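Local coordinates for protein 1,4-dihydroxy-2-naphthoyl-CoA hydrolase (PDB 2HX5) that probably hydrolyses 1,4-dihydroxy-2-naphthoyl-CoA to 1,4-dihydroxy-2-naphthoate and CoA, a step of phylloquinone (vitamin K1) biosynthesis, at residues R91-H103 against R130-S144. Sequence-based numbering, arbitrary orientation.
Sequences RPERLNPNSFQVH and RCALPEGIDRWLEAS
F100 and P92 of a beta hairpin meet L133, W140 and L141 where the C-terminal helix 135-143 lies over one end of the antiparallel sheet of this hotdog-fold thioesterase. The strand 91-96 runs beneath the helix at an angle of 119°, the two axes 8.2 Å apart at their closest.

The apolar layer comes first. L141 sets CD1 3.8 Å from F100 CB, while its other methyl, CD2, reaches P92 CB. F100 holds CG between its backbone N and carbonyl carbon, which lays the ring beneath the helix; L133 CD2 comes up at the ring edge, 3.7 Å from F100 CD1, and I137 CG2 approaches obliquely. The P92 ring crosses the W140 side chain at about a right angle, its CB 3.6 Å from W140 CH2. Helix 29-45 also meets this helix, with L42 touching I137 and W140, and W140 NE1 is hydrogen-bonded to S41 OG.

Charge closes the outer side. In the conformer given here, one of two modelled, the R94 chain bends at chi3 (-79°), bringing its guanidinium over L141 CB. R94 NE and R94 NH2 both grip D138 OD1, each at 3.2 Å and from the same face of the carboxylate, in a salt bridge; E142 OE1, also salt-bridged, takes weak bonds from R94 NH1 and NH2. An alanine in place of D138 would probably leave R94 NE without its mate here and the guanidinium, with just the weaker bonds to E142 left in this network, freer to swing.

At the hairpin turn the link is backbone: L133 N donates to P97 O over 3.0 Å, nearly straight at 166°.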
ATOM      1  N   ARG A  91      12.199   6.201  20.117  1.00 15.50           N
ATOM      2  CA  ARG A  91      12.469   5.982  21.536  1.00 15.19           C
ATOM      3  C   ARG A  91      11.873   4.633  21.949  1.00 15.50           C
ATOM      4  O   ARG A  91      10.662   4.552  22.176  1.00 15.67           O
ATOM      5  CB  ARG A  91      11.900   7.121  22.389  1.00 16.77           C
ATOM      6  CG  ARG A  91      12.630   8.428  22.189  1.00 16.98           C
ATOM      7  CD  ARG A  91      11.968   9.564  22.954  1.00 23.22           C
ATOM      8  NE  ARG A  91      12.637  10.875  22.907  1.00 27.93           N
ATOM      9  CZ  ARG A  91      12.354  11.851  22.031  1.00 36.71           C
ATOM     10  NH1 ARG A  91      11.458  11.697  21.014  1.00 28.49           N
ATOM     11  NH2 ARG A  91      13.001  13.007  22.174  1.00 31.77           N
ATOM     12  N   PRO A  92      12.707   3.581  21.966  1.00 16.87           N
ATOM     13  CA  PRO A  92      12.251   2.263  22.389  1.00 18.10           C
ATOM     14  C   PRO A  92      12.163   2.113  23.914  1.00 18.50           C
ATOM     15  O   PRO A  92      12.886   2.805  24.633  1.00 19.38           O
ATOM     16  CB  PRO A  92      13.294   1.301  21.766  1.00 20.10           C
ATOM     17  CG  PRO A  92      14.301   2.145  21.020  1.00 22.02           C
ATOM     18  CD  PRO A  92      14.117   3.551  21.490  1.00 16.04           C
ATOM     19  N   GLU A  93      11.281   1.234  24.381  1.00 18.04           N
ATOM     20  CA  GLU A  93      11.127   0.961  25.808  1.00 19.99           C
ATOM     21  C   GLU A  93      10.850  -0.507  25.971  1.00 20.02           C
ATOM     22  O   GLU A  93       9.891  -1.024  25.405  1.00 17.80           O
ATOM     23  CB  GLU A  93       9.963   1.747  26.401  1.00 18.84           C
ATOM     24  CG  GLU A  93       9.775   1.573  27.895  1.00 27.10           C
ATOM     25  CD  GLU A  93       8.557   2.358  28.492  1.00 33.19           C
ATOM     26  OE1 GLU A  93       8.019   3.274  27.834  1.00 57.97           O
ATOM     27  OE2 GLU A  93       8.155   2.068  29.649  1.00 53.89           O
ATOM     28  N   ARG A  94      11.708  -1.193  26.728  0.50 19.31           N
ATOM     29  CA  ARG A  94      11.398  -2.543  27.177  0.50 19.11           C
ATOM     30  C   ARG A  94      10.259  -2.390  28.157  0.50 16.45           C
ATOM     31  O   ARG A  94      10.297  -1.516  29.033  0.50 18.67           O
ATOM     32  CB  ARG A  94      12.597  -3.197  27.834  0.50 20.00           C
ATOM     33  CG  ARG A  94      12.434  -4.657  28.156  0.50 21.20           C
ATOM     34  CD  ARG A  94      13.638  -5.190  28.966  0.50 21.57           C
ATOM     35  NE  ARG A  94      14.828  -5.469  28.143  0.50 26.84           N
ATOM     36  CZ  ARG A  94      15.935  -4.719  28.087  0.50 26.94           C
ATOM     37  NH1 ARG A  94      16.049  -3.605  28.811  0.50 27.70           N
ATOM     38  NH2 ARG A  94      16.958  -5.095  27.302  0.50 20.12           N
ATOM     39  N   LEU A  95       9.235  -3.207  28.002  1.00 18.33           N
ATOM     40  CA  LEU A  95       8.103  -3.195  28.901  1.00 18.17           C
ATOM     41  C   LEU A  95       8.220  -4.305  29.935  1.00 21.32           C
ATOM     42  O   LEU A  95       7.961  -4.103  31.100  1.00 21.30           O
ATOM     43  CB  LEU A  95       6.783  -3.320  28.146  1.00 19.59           C
ATOM     44  CG  LEU A  95       6.413  -2.165  27.200  1.00 18.25           C
ATOM     45  CD1 LEU A  95       5.179  -2.495  26.393  1.00 18.66           C
ATOM     46  CD2 LEU A  95       6.161  -0.858  28.034  1.00 19.02           C
ATOM     47  N   ASN A  96       8.669  -5.455  29.489  1.00 19.93           N
ATOM     48  CA  ASN A  96       8.914  -6.599  30.355  1.00 22.45           C
ATOM     49  C   ASN A  96       9.812  -7.573  29.565  1.00 24.85           C
ATOM     50  O   ASN A  96      10.253  -7.245  28.454  1.00 22.68           O
ATOM     51  CB  ASN A  96       7.569  -7.183  30.785  1.00 21.28           C
ATOM     52  CG  ASN A  96       6.720  -7.690  29.633  1.00 28.27           C
ATOM     53  OD1 ASN A  96       7.171  -8.459  28.789  1.00 24.87           O
ATOM     54  ND2 ASN A  96       5.463  -7.287  29.620  1.00 27.08           N
ATOM     55  N   PRO A  97      10.152  -8.745  30.136  1.00 22.26           N
ATOM     56  CA  PRO A  97      11.020  -9.662  29.375  1.00 22.29           C
ATOM     57  C   PRO A  97      10.472 -10.172  28.045  1.00 22.05           C
ATOM     58  O   PRO A  97      11.242 -10.745  27.244  1.00 23.67           O
ATOM     59  CB  PRO A  97      11.227 -10.828  30.380  1.00 24.26           C
ATOM     60  CG  PRO A  97      11.105 -10.144  31.695  1.00 25.52           C
ATOM     61  CD  PRO A  97       9.930  -9.257  31.509  1.00 23.63           C
ATOM     62  N   ASN A  98       9.176  -9.991  27.835  1.00 20.61           N
ATOM     63  CA  ASN A  98       8.491 -10.498  26.643  1.00 20.85           C
ATOM     64  C   ASN A  98       7.918  -9.440  25.706  1.00 18.85           C
ATOM     65  O   ASN A  98       7.221  -9.774  24.754  1.00 18.22           O
ATOM     66  CB  ASN A  98       7.291 -11.333  27.073  1.00 24.41           C
ATOM     67  CG  ASN A  98       7.657 -12.480  28.014  1.00 32.41           C
ATOM     68  OD1 ASN A  98       8.812 -12.919  28.101  1.00 33.08           O
ATOM     69  ND2 ASN A  98       6.653 -12.970  28.722  1.00 42.33           N
ATOM     70  N   SER A  99       8.177  -8.160  25.950  1.00 17.10           N
ATOM     71  CA  SER A  99       7.469  -7.126  25.205  1.00 17.12           C
ATOM     72  C   SER A  99       8.239  -5.818  25.221  1.00 17.35           C
ATOM     73  O   SER A  99       8.935  -5.476  26.197  1.00 17.95           O
ATOM     74  CB  SER A  99       6.103  -6.927  25.851  1.00 18.28           C
ATOM     75  OG  SER A  99       5.319  -5.902  25.281  1.00 21.05           O
ATOM     76  N   PHE A 100       8.020  -5.027  24.178  1.00 14.36           N
ATOM     77  CA  PHE A 100       8.599  -3.708  24.066  1.00 12.20           C
ATOM     78  C   PHE A 100       7.671  -2.812  23.230  1.00 14.27           C
ATOM     79  O   PHE A 100       6.789  -3.310  22.491  1.00 15.31           O
ATOM     80  CB  PHE A 100      10.024  -3.746  23.484  1.00 14.22           C
ATOM     81  CG  PHE A 100      10.101  -4.083  22.026  1.00 17.08           C
ATOM     82  CD1 PHE A 100      10.069  -5.400  21.601  1.00 19.26           C
ATOM     83  CD2 PHE A 100      10.197  -3.077  21.074  1.00 13.83           C
ATOM     84  CE1 PHE A 100      10.109  -5.732  20.268  1.00 17.51           C
ATOM     85  CE2 PHE A 100      10.241  -3.399  19.724  1.00 16.76           C
ATOM     86  CZ  PHE A 100      10.202  -4.747  19.338  1.00 17.10           C
ATOM     87  N   GLN A 101       7.863  -1.519  23.347  1.00 15.35           N
ATOM     88  CA  GLN A 101       7.205  -0.574  22.426  1.00 14.86           C
ATOM     89  C   GLN A 101       8.238   0.430  21.932  1.00 15.20           C
ATOM     90  O   GLN A 101       9.327   0.546  22.482  1.00 16.25           O
ATOM     91  CB  GLN A 101       5.995   0.044  23.094  1.00 17.98           C
ATOM     92  CG  GLN A 101       6.255   0.828  24.278  1.00 18.59           C
ATOM     93  CD  GLN A 101       4.975   1.240  25.013  1.00 24.22           C
ATOM     94  OE1 GLN A 101       3.872   0.629  24.879  1.00 23.95           O
ATOM     95  NE2 GLN A 101       5.103   2.296  25.741  1.00 18.42           N
ATOM     96  N   VAL A 102       7.897   1.055  20.805  1.00 14.10           N
ATOM     97  CA  VAL A 102       8.682   2.091  20.184  1.00 14.21           C
ATOM     98  C   VAL A 102       7.786   3.281  19.950  1.00 14.45           C
ATOM     99  O   VAL A 102       6.730   3.124  19.366  1.00 14.44           O
ATOM    100  CB  VAL A 102       9.351   1.643  18.860  1.00 15.97           C
ATOM    101  CG1 VAL A 102      10.282   2.707  18.389  1.00 16.06           C
ATOM    102  CG2 VAL A 102      10.060   0.260  19.042  1.00 17.32           C
ATOM    103  N   HIS A 103       8.267   4.441  20.375  1.00 13.76           N
ATOM    104  CA  HIS A 103       7.639   5.720  20.114  1.00 13.62           C
ATOM    105  C   HIS A 103       8.387   6.374  18.948  1.00 14.15           C
ATOM    106  O   HIS A 103       9.640   6.349  18.899  1.00 15.49           O
ATOM    107  CB  HIS A 103       7.663   6.608  21.362  1.00 14.19           C
ATOM    108  CG  HIS A 103       6.977   7.917  21.204  1.00 16.96           C
ATOM    109  ND1 HIS A 103       7.667   9.030  20.790  1.00 14.90           N
ATOM    110  CD2 HIS A 103       5.703   8.320  21.481  1.00 17.64           C
ATOM    111  CE1 HIS A 103       6.850  10.072  20.807  1.00 18.91           C
ATOM    112  NE2 HIS A 103       5.649   9.663  21.220  1.00 19.03           N
ATOM    113  N   ARG A 130       3.753 -16.870  24.578  1.00 18.79           N
ATOM    114  CA  ARG A 130       4.638 -15.800  24.925  1.00 18.56           C
ATOM    115  C   ARG A 130       6.002 -16.338  25.255  1.00 17.98           C
ATOM    116  O   ARG A 130       6.114 -17.364  25.921  1.00 20.96           O
ATOM    117  CB  ARG A 130       4.084 -15.030  26.136  1.00 21.97           C
ATOM    118  CG  ARG A 130       2.882 -14.239  25.819  1.00 21.68           C
ATOM    119  CD  ARG A 130       2.108 -13.766  27.080  1.00 26.60           C
ATOM    120  NE  ARG A 130       0.972 -12.912  26.695  1.00 30.81           N
ATOM    121  CZ  ARG A 130      -0.183 -13.373  26.206  1.00 37.50           C
ATOM    122  NH1 ARG A 130      -0.372 -14.681  25.998  1.00 37.51           N
ATOM    123  NH2 ARG A 130      -1.151 -12.531  25.868  1.00 35.39           N
ATOM    124  N   CYS A 131       7.034 -15.623  24.860  1.00 16.89           N
ATOM    125  CA  CYS A 131       8.394 -16.063  25.145  1.00 19.45           C
ATOM    126  C   CYS A 131       9.312 -14.880  25.370  1.00 18.78           C
ATOM    127  O   CYS A 131       8.895 -13.730  25.204  1.00 19.91           O
ATOM    128  CB  CYS A 131       8.918 -16.940  24.017  1.00 21.45           C
ATOM    129  SG  CYS A 131       9.180 -16.098  22.449  1.00 19.94           S
ATOM    130  N   ALA A 132      10.567 -15.140  25.703  1.00 20.19           N
ATOM    131  CA  ALA A 132      11.502 -14.028  25.886  1.00 18.75           C
ATOM    132  C   ALA A 132      11.851 -13.326  24.584  1.00 17.92           C
ATOM    133  O   ALA A 132      11.864 -13.925  23.504  1.00 19.43           O
ATOM    134  CB  ALA A 132      12.766 -14.523  26.554  1.00 21.47           C
ATOM    135  N   LEU A 133      12.122 -12.021  24.678  1.00 17.63           N
ATOM    136  CA  LEU A 133      12.611 -11.260  23.526  1.00 17.45           C
ATOM    137  C   LEU A 133      13.884 -11.911  22.940  1.00 16.21           C
ATOM    138  O   LEU A 133      14.727 -12.418  23.693  1.00 21.48           O
ATOM    139  CB  LEU A 133      12.905  -9.808  23.939  1.00 21.79           C
ATOM    140  CG  LEU A 133      11.681  -8.968  24.288  1.00 20.55           C
ATOM    141  CD1 LEU A 133      12.145  -7.707  25.004  1.00 20.02           C
ATOM    142  CD2 LEU A 133      10.853  -8.680  23.047  1.00 21.49           C
ATOM    143  N   PRO A 134      14.031 -11.901  21.603  1.00 18.04           N
ATOM    144  CA  PRO A 134      15.282 -12.383  21.017  1.00 21.57           C
ATOM    145  C   PRO A 134      16.465 -11.585  21.522  1.00 23.42           C
ATOM    146  O   PRO A 134      16.369 -10.403  21.763  1.00 21.43           O
ATOM    147  CB  PRO A 134      15.113 -12.117  19.524  1.00 23.93           C
ATOM    148  CG  PRO A 134      13.698 -11.996  19.291  1.00 22.61           C
ATOM    149  CD  PRO A 134      13.133 -11.407  20.552  1.00 17.96           C
ATOM    150  N   GLU A 135      17.614 -12.241  21.618  1.00 20.90           N
ATOM    151  CA  GLU A 135      18.785 -11.614  22.206  1.00 21.94           C
ATOM    152  C   GLU A 135      19.188 -10.333  21.473  1.00 20.24           C
ATOM    153  O   GLU A 135      19.594  -9.410  22.123  1.00 19.63           O
ATOM    154  CB  GLU A 135      19.964 -12.586  22.224  1.00 23.83           C
ATOM    155  CG  GLU A 135      20.514 -12.944  20.829  1.00 30.91           C
ATOM    156  CD  GLU A 135      21.684 -12.023  20.393  1.00 39.48           C
ATOM    157  OE1 GLU A 135      22.289 -11.374  21.281  1.00 41.36           O
ATOM    158  OE2 GLU A 135      21.968 -11.947  19.171  1.00 39.97           O
ATOM    159  N   GLY A 136      19.098 -10.293  20.150  1.00 20.65           N
ATOM    160  CA  GLY A 136      19.492  -9.104  19.399  1.00 19.95           C
ATOM    161  C   GLY A 136      18.597  -7.930  19.696  1.00 17.73           C
ATOM    162  O   GLY A 136      19.057  -6.793  19.792  1.00 18.79           O
ATOM    163  N   ILE A 137      17.290  -8.178  19.816  1.00 19.85           N
ATOM    164  CA  ILE A 137      16.335  -7.130  20.175  1.00 18.46           C
ATOM    165  C   ILE A 137      16.623  -6.631  21.588  1.00 16.58           C
ATOM    166  O   ILE A 137      16.642  -5.423  21.861  1.00 18.80           O
ATOM    167  CB  ILE A 137      14.869  -7.654  20.050  1.00 18.54           C
ATOM    168  CG1 ILE A 137      14.547  -7.991  18.584  1.00 22.59           C
ATOM    169  CG2 ILE A 137      13.888  -6.691  20.661  1.00 20.21           C
ATOM    170  CD1 ILE A 137      14.474  -6.778  17.688  1.00 26.28           C
ATOM    171  N   ASP A 138      16.986  -7.545  22.512  1.00 17.17           N
ATOM    172  CA  ASP A 138      17.364  -7.137  23.844  1.00 19.53           C
ATOM    173  C   ASP A 138      18.630  -6.276  23.848  1.00 18.71           C
ATOM    174  O   ASP A 138      18.696  -5.285  24.546  1.00 18.36           O
ATOM    175  CB  ASP A 138      17.565  -8.350  24.725  1.00 23.21           C
ATOM    176  CG  ASP A 138      16.440  -8.547  25.730  1.00 35.76           C
ATOM    177  OD1 ASP A 138      15.622  -7.619  25.946  1.00 41.95           O
ATOM    178  OD2 ASP A 138      16.393  -9.654  26.324  1.00 50.31           O
ATOM    179  N   ARG A 139      19.628  -6.620  23.035  1.00 17.52           N
ATOM    180  CA  ARG A 139      20.811  -5.748  22.894  1.00 17.96           C
ATOM    181  C   ARG A 139      20.518  -4.337  22.372  1.00 16.55           C
ATOM    182  O   ARG A 139      21.061  -3.335  22.893  1.00 18.50           O
ATOM    183  CB  ARG A 139      21.832  -6.419  21.991  1.00 21.37           C
ATOM    184  CG  ARG A 139      22.557  -7.571  22.660  1.00 22.49           C
ATOM    185  CD  ARG A 139      23.755  -8.037  21.856  1.00 23.59           C
ATOM    186  NE  ARG A 139      23.394  -8.800  20.674  1.00 31.24           N
ATOM    187  CZ  ARG A 139      23.655  -8.451  19.417  1.00 35.71           C
ATOM    188  NH1 ARG A 139      24.261  -7.298  19.128  1.00 31.89           N
ATOM    189  NH2 ARG A 139      23.278  -9.277  18.437  1.00 37.44           N
ATOM    190  N   TRP A 140      19.674  -4.265  21.349  1.00 16.79           N
ATOM    191  CA  TRP A 140      19.218  -3.020  20.810  1.00 15.70           C
ATOM    192  C   TRP A 140      18.462  -2.184  21.834  1.00 18.53           C
ATOM    193  O   TRP A 140      18.701  -0.995  21.930  1.00 19.79           O
ATOM    194  CB  TRP A 140      18.398  -3.315  19.566  1.00 17.55           C
ATOM    195  CG  TRP A 140      17.728  -2.123  18.923  1.00 15.12           C
ATOM    196  CD1 TRP A 140      18.279  -1.191  18.065  1.00 15.64           C
ATOM    197  CD2 TRP A 140      16.335  -1.798  19.009  1.00 15.57           C
ATOM    198  NE1 TRP A 140      17.313  -0.296  17.668  1.00 15.58           N
ATOM    199  CE2 TRP A 140      16.116  -0.663  18.220  1.00 16.38           C
ATOM    200  CE3 TRP A 140      15.245  -2.391  19.666  1.00 18.68           C
ATOM    201  CZ2 TRP A 140      14.848  -0.077  18.096  1.00 17.65           C
ATOM    202  CZ3 TRP A 140      14.026  -1.850  19.529  1.00 23.64           C
ATOM    203  CH2 TRP A 140      13.821  -0.698  18.768  1.00 18.86           C
ATOM    204  N   LEU A 141      17.523  -2.780  22.559  1.00 16.86           N
ATOM    205  CA  LEU A 141      16.794  -2.084  23.625  1.00 16.67           C
ATOM    206  C   LEU A 141      17.765  -1.539  24.665  1.00 19.95           C
ATOM    207  O   LEU A 141      17.702  -0.354  25.040  1.00 21.81           O
ATOM    208  CB  LEU A 141      15.761  -3.009  24.265  1.00 18.89           C
ATOM    209  CG  LEU A 141      14.578  -3.353  23.396  1.00 17.92           C
ATOM    210  CD1 LEU A 141      13.742  -4.477  23.998  1.00 18.62           C
ATOM    211  CD2 LEU A 141      13.695  -2.125  23.165  1.00 17.98           C
ATOM    212  N   GLU A 142      18.700  -2.381  25.113  1.00 19.35           N
ATOM    213  CA  GLU A 142      19.648  -1.945  26.127  1.00 21.79           C
ATOM    214  C   GLU A 142      20.511  -0.775  25.602  1.00 22.00           C
ATOM    215  O   GLU A 142      20.724   0.212  26.346  1.00 24.56           O
ATOM    216  CB  GLU A 142      20.513  -3.122  26.576  1.00 21.06           C
ATOM    217  CG  GLU A 142      21.211  -2.875  27.938  1.00 27.58           C
ATOM    218  CD  GLU A 142      20.201  -2.872  29.111  1.00 42.72           C
ATOM    219  OE1 GLU A 142      19.121  -3.493  28.971  1.00 57.61           O
ATOM    220  OE2 GLU A 142      20.471  -2.245  30.163  1.00 56.58           O
ATOM    221  N   ALA A 143      21.008  -0.881  24.366  1.00 18.91           N
ATOM    222  CA  ALA A 143      21.909   0.120  23.783  1.00 20.47           C
ATOM    223  C   ALA A 143      21.191   1.433  23.581  1.00 22.04           C
ATOM    224  O   ALA A 143      21.808   2.484  23.551  1.00 22.30           O
ATOM    225  CB  ALA A 143      22.539  -0.380  22.465  1.00 21.94           C
ATOM    226  N   SER A 144      19.871   1.366  23.413  1.00 21.90           N
ATOM    227  CA  SER A 144      19.048   2.512  23.097  1.00 26.27           C
ATOM    228  C   SER A 144      18.494   3.197  24.337  1.00 33.54           C
ATOM    229  O   SER A 144      17.686   4.129  24.203  1.00 35.63           O
ATOM    230  CB  SER A 144      17.866   2.085  22.229  1.00 21.10           C
ATOM    231  OG  SER A 144      18.292   1.551  20.999  1.00 18.13           O
TER
HETATM  232  O   HOH W   1      15.150   0.710  25.451  1.00 36.93           O